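RNA polymerase II subunit A C-terminal domain phosphatase SSU72 (Homo sapiens, PDB 4H3K) dephosphorylates the C-terminal domain of RNA polymerase II and acts in RNA processing, termination and pre-mRNA polyadenylation. Local coordinates at residues 35-40 and 166-171. The protein carries 1 engineered substitution. Residues are numbered along the deposited sequence; the frame is centred on the assembly and turned at random.
Sequences NQNRSM and EEATLG. With PO4 (phosphate ion), chain F.
Ala168 points its methyl group from helix 165-184 into the notch between Asn37 and Arg38. On one side CB meets the carboxamide end of Asn37, which reaches it because CG stands anti to the backbone N (chi1 178°); on the other it touches the aliphatic part of Arg38, with CG 4.0 Å from Ala168 CB. No direct hydrogen bond links the segments, but one water donates to both Arg38 O (2.9 Å) and Ala168 O (2.8 Å). Past CG the arginine chain bends at chi3 (-69°) and leads away from the helix, bringing the guanidinium edge-on to the phosphate. Arg38 NE donates almost straight to O3 of the ion (2.6 Å, 176°), and NH2 to its O4 (2.8 Å), while NH1 forms a salt bridge with Glu132, a second anchor that helps fix the group's rotation. O3 also accepts a hydrogen bond from the backbone N of Arg38; Gln36 N and Asn37 N both donate to O1, at 2.7 and 3.0 Å. A leucine in place of Arg38 would probably leave O4 without this donor and Glu132 without its cationic mate. Backbone amides curling round an anion before helix 38-48, closed by an arginine, form the phosphate-binding loop characteristic of cysteine-based phosphatases.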
ATOM      1  N   ASN B  35      11.393  -3.950  19.906  1.00 27.40           N
ATOM      2  CA  ASN B  35      10.780  -2.630  20.237  1.00 26.89           C
ATOM      3  C   ASN B  35      11.244  -2.147  21.615  1.00 27.36           C
ATOM      4  O   ASN B  35      10.432  -1.746  22.481  1.00 28.45           O
ATOM      5  CB  ASN B  35       9.256  -2.698  20.145  1.00 26.00           C
ATOM      6  CG  ASN B  35       8.598  -1.339  20.084  1.00 28.20           C
ATOM      7  OD1 ASN B  35       9.205  -0.295  19.699  1.00 29.57           O
ATOM      8  ND2 ASN B  35       7.337  -1.329  20.431  1.00 23.88           N
ATOM      9  N   GLN B  36      12.560  -2.178  21.812  1.00 26.87           N
ATOM     10  CA  GLN B  36      13.146  -1.757  23.097  1.00 27.24           C
ATOM     11  C   GLN B  36      14.157  -0.626  22.928  1.00 27.30           C
ATOM     12  O   GLN B  36      14.198   0.293  23.743  1.00 25.19           O
ATOM     13  CB  GLN B  36      13.873  -2.920  23.742  1.00 27.86           C
ATOM     14  CG  GLN B  36      12.952  -3.991  24.312  1.00 29.65           C
ATOM     15  CD  GLN B  36      12.195  -3.471  25.541  1.00 33.63           C
ATOM     16  OE1 GLN B  36      12.519  -2.419  26.075  1.00 32.43           O
ATOM     17  NE2 GLN B  36      11.176  -4.198  25.965  1.00 37.03           N
ATOM     18  N   ASN B  37      14.977  -0.734  21.872  1.00 26.27           N
ATOM     19  CA  ASN B  37      16.176   0.076  21.741  1.00 26.71           C
ATOM     20  C   ASN B  37      16.192   0.925  20.453  1.00 25.82           C
ATOM     21  O   ASN B  37      15.905   2.099  20.511  1.00 26.24           O
ATOM     22  CB  ASN B  37      17.429  -0.822  21.883  1.00 27.70           C
ATOM     23  CG  ASN B  37      18.744  -0.052  21.715  1.00 28.52           C
ATOM     24  OD1 ASN B  37      19.740  -0.589  21.209  1.00 30.82           O
ATOM     25  ND2 ASN B  37      18.755   1.181  22.149  1.00 23.97           N
ATOM     26  N   ARG B  38      16.520   0.333  19.304  1.00 25.00           N
ATOM     27  CA  ARG B  38      16.637   1.118  18.066  1.00 24.49           C
ATOM     28  C   ARG B  38      15.347   1.858  17.673  1.00 24.24           C
ATOM     29  O   ARG B  38      15.365   3.055  17.350  1.00 24.29           O
ATOM     30  CB  ARG B  38      17.179   0.232  16.949  1.00 25.51           C
ATOM     31  CG  ARG B  38      18.589  -0.266  17.281  1.00 25.09           C
ATOM     32  CD  ARG B  38      18.949  -1.479  16.444  1.00 24.15           C
ATOM     33  NE  ARG B  38      18.151  -2.659  16.818  1.00 24.72           N
ATOM     34  CZ  ARG B  38      18.131  -3.793  16.131  1.00 25.98           C
ATOM     35  NH1 ARG B  38      18.863  -3.909  15.029  1.00 27.53           N
ATOM     36  NH2 ARG B  38      17.370  -4.823  16.527  1.00 25.85           N
ATOM     37  N   SER B  39      14.216   1.166  17.745  1.00 23.30           N
ATOM     38  CA  SER B  39      12.952   1.767  17.349  1.00 23.07           C
ATOM     39  C   SER B  39      12.453   2.794  18.367  1.00 23.76           C
ATOM     40  O   SER B  39      11.813   3.760  17.988  1.00 25.41           O
ATOM     41  CB  SER B  39      11.860   0.684  17.075  1.00 22.03           C
ATOM     42  OG  SER B  39      11.720  -0.189  18.212  1.00 25.19           O
ATOM     43  N   MET B  40      12.772   2.605  19.645  1.00 24.67           N
ATOM     44  CA  MET B  40      12.309   3.500  20.690  1.00 26.21           C
ATOM     45  C   MET B  40      13.142   4.793  20.766  1.00 26.86           C
ATOM     46  O   MET B  40      12.594   5.878  20.983  1.00 27.12           O
ATOM     47  CB  MET B  40      12.246   2.769  22.031  1.00 25.89           C
ATOM     48  CG  MET B  40      11.175   1.682  22.021  1.00 25.74           C
ATOM     49  SD  MET B  40       9.526   2.413  21.900  1.00 29.24           S
ATOM     50  CE  MET B  40       9.216   2.864  23.631  1.00 28.46           C
ATOM     51  N   GLU B 166      24.541   3.329  21.750  1.00 37.18           N
ATOM     52  CA  GLU B 166      25.229   4.335  20.963  1.00 38.17           C
ATOM     53  C   GLU B 166      24.821   4.321  19.484  1.00 36.23           C
ATOM     54  O   GLU B 166      24.521   5.379  18.922  1.00 35.73           O
ATOM     55  CB  GLU B 166      26.736   4.180  21.117  1.00 40.35           C
ATOM     56  CG  GLU B 166      27.523   4.996  20.111  1.00 46.71           C
ATOM     57  CD  GLU B 166      28.713   4.247  19.538  1.00 54.09           C
ATOM     58  OE1 GLU B 166      28.785   2.998  19.727  1.00 57.98           O
ATOM     59  OE2 GLU B 166      29.569   4.924  18.907  1.00 55.89           O
ATOM     60  N   GLU B 167      24.829   3.136  18.861  1.00 35.53           N
ATOM     61  CA  GLU B 167      24.403   2.973  17.468  1.00 34.62           C
ATOM     62  C   GLU B 167      22.916   3.269  17.318  1.00 32.32           C
ATOM     63  O   GLU B 167      22.517   3.847  16.320  1.00 32.33           O
ATOM     64  CB  GLU B 167      24.732   1.573  16.919  1.00 35.44           C
ATOM     65  CG  GLU B 167      26.250   1.303  16.717  1.00 39.96           C
ATOM     66  CD  GLU B 167      26.891   2.259  15.710  1.00 45.03           C
ATOM     67  OE1 GLU B 167      26.360   2.400  14.593  1.00 46.42           O
ATOM     68  OE2 GLU B 167      27.929   2.886  16.035  1.00 50.28           O
ATOM     69  N   ALA B 168      22.109   2.903  18.319  1.00 30.68           N
ATOM     70  CA  ALA B 168      20.691   3.259  18.327  1.00 28.95           C
ATOM     71  C   ALA B 168      20.483   4.772  18.220  1.00 29.02           C
ATOM     72  O   ALA B 168      19.635   5.229  17.451  1.00 27.33           O
ATOM     73  CB  ALA B 168      20.023   2.749  19.554  1.00 28.59           C
ATOM     74  N   THR B 169      21.260   5.528  18.999  1.00 28.93           N
ATOM     75  CA  THR B 169      21.162   6.998  19.026  1.00 29.59           C
ATOM     76  C   THR B 169      21.576   7.568  17.677  1.00 29.51           C
ATOM     77  O   THR B 169      20.920   8.460  17.128  1.00 28.74           O
ATOM     78  CB  THR B 169      21.986   7.598  20.221  1.00 30.27           C
ATOM     79  OG1 THR B 169      21.473   7.054  21.442  1.00 29.58           O
ATOM     80  CG2 THR B 169      21.852   9.125  20.301  1.00 30.81           C
ATOM     81  N   LEU B 170      22.653   7.030  17.126  1.00 30.10           N
ATOM     82  CA  LEU B 170      23.153   7.518  15.856  1.00 31.11           C
ATOM     83  C   LEU B 170      22.155   7.213  14.743  1.00 29.35           C
ATOM     84  O   LEU B 170      21.884   8.047  13.847  1.00 28.22           O
ATOM     85  CB  LEU B 170      24.491   6.826  15.570  1.00 32.80           C
ATOM     86  CG  LEU B 170      25.185   7.176  14.266  1.00 34.70           C
ATOM     87  CD1 LEU B 170      25.382   8.699  14.193  1.00 39.48           C
ATOM     88  CD2 LEU B 170      26.557   6.485  14.271  1.00 39.71           C
ATOM     89  N   GLY B 171      21.622   5.998  14.808  1.00 28.52           N
ATOM     90  CA  GLY B 171      20.679   5.484  13.831  1.00 26.98           C
ATOM     91  C   GLY B 171      19.422   6.318  13.853  1.00 27.02           C
ATOM     92  O   GLY B 171      18.897   6.667  12.802  1.00 26.71           O
TER
HETATM   93  P   PO4 F 201      15.634  -3.468  19.543  1.00 30.93           P
HETATM   94  O1  PO4 F 201      14.333  -2.797  19.859  1.00 33.14           O
HETATM   95  O2  PO4 F 201      16.299  -4.004  20.820  1.00 34.16           O
HETATM   96  O3  PO4 F 201      16.614  -2.505  18.901  1.00 32.20           O
HETATM   97  O4  PO4 F 201      15.478  -4.617  18.588  1.00 30.75           O
HETATM   98  O   HOH W   1      17.900   3.638  16.003  1.00 25.57           O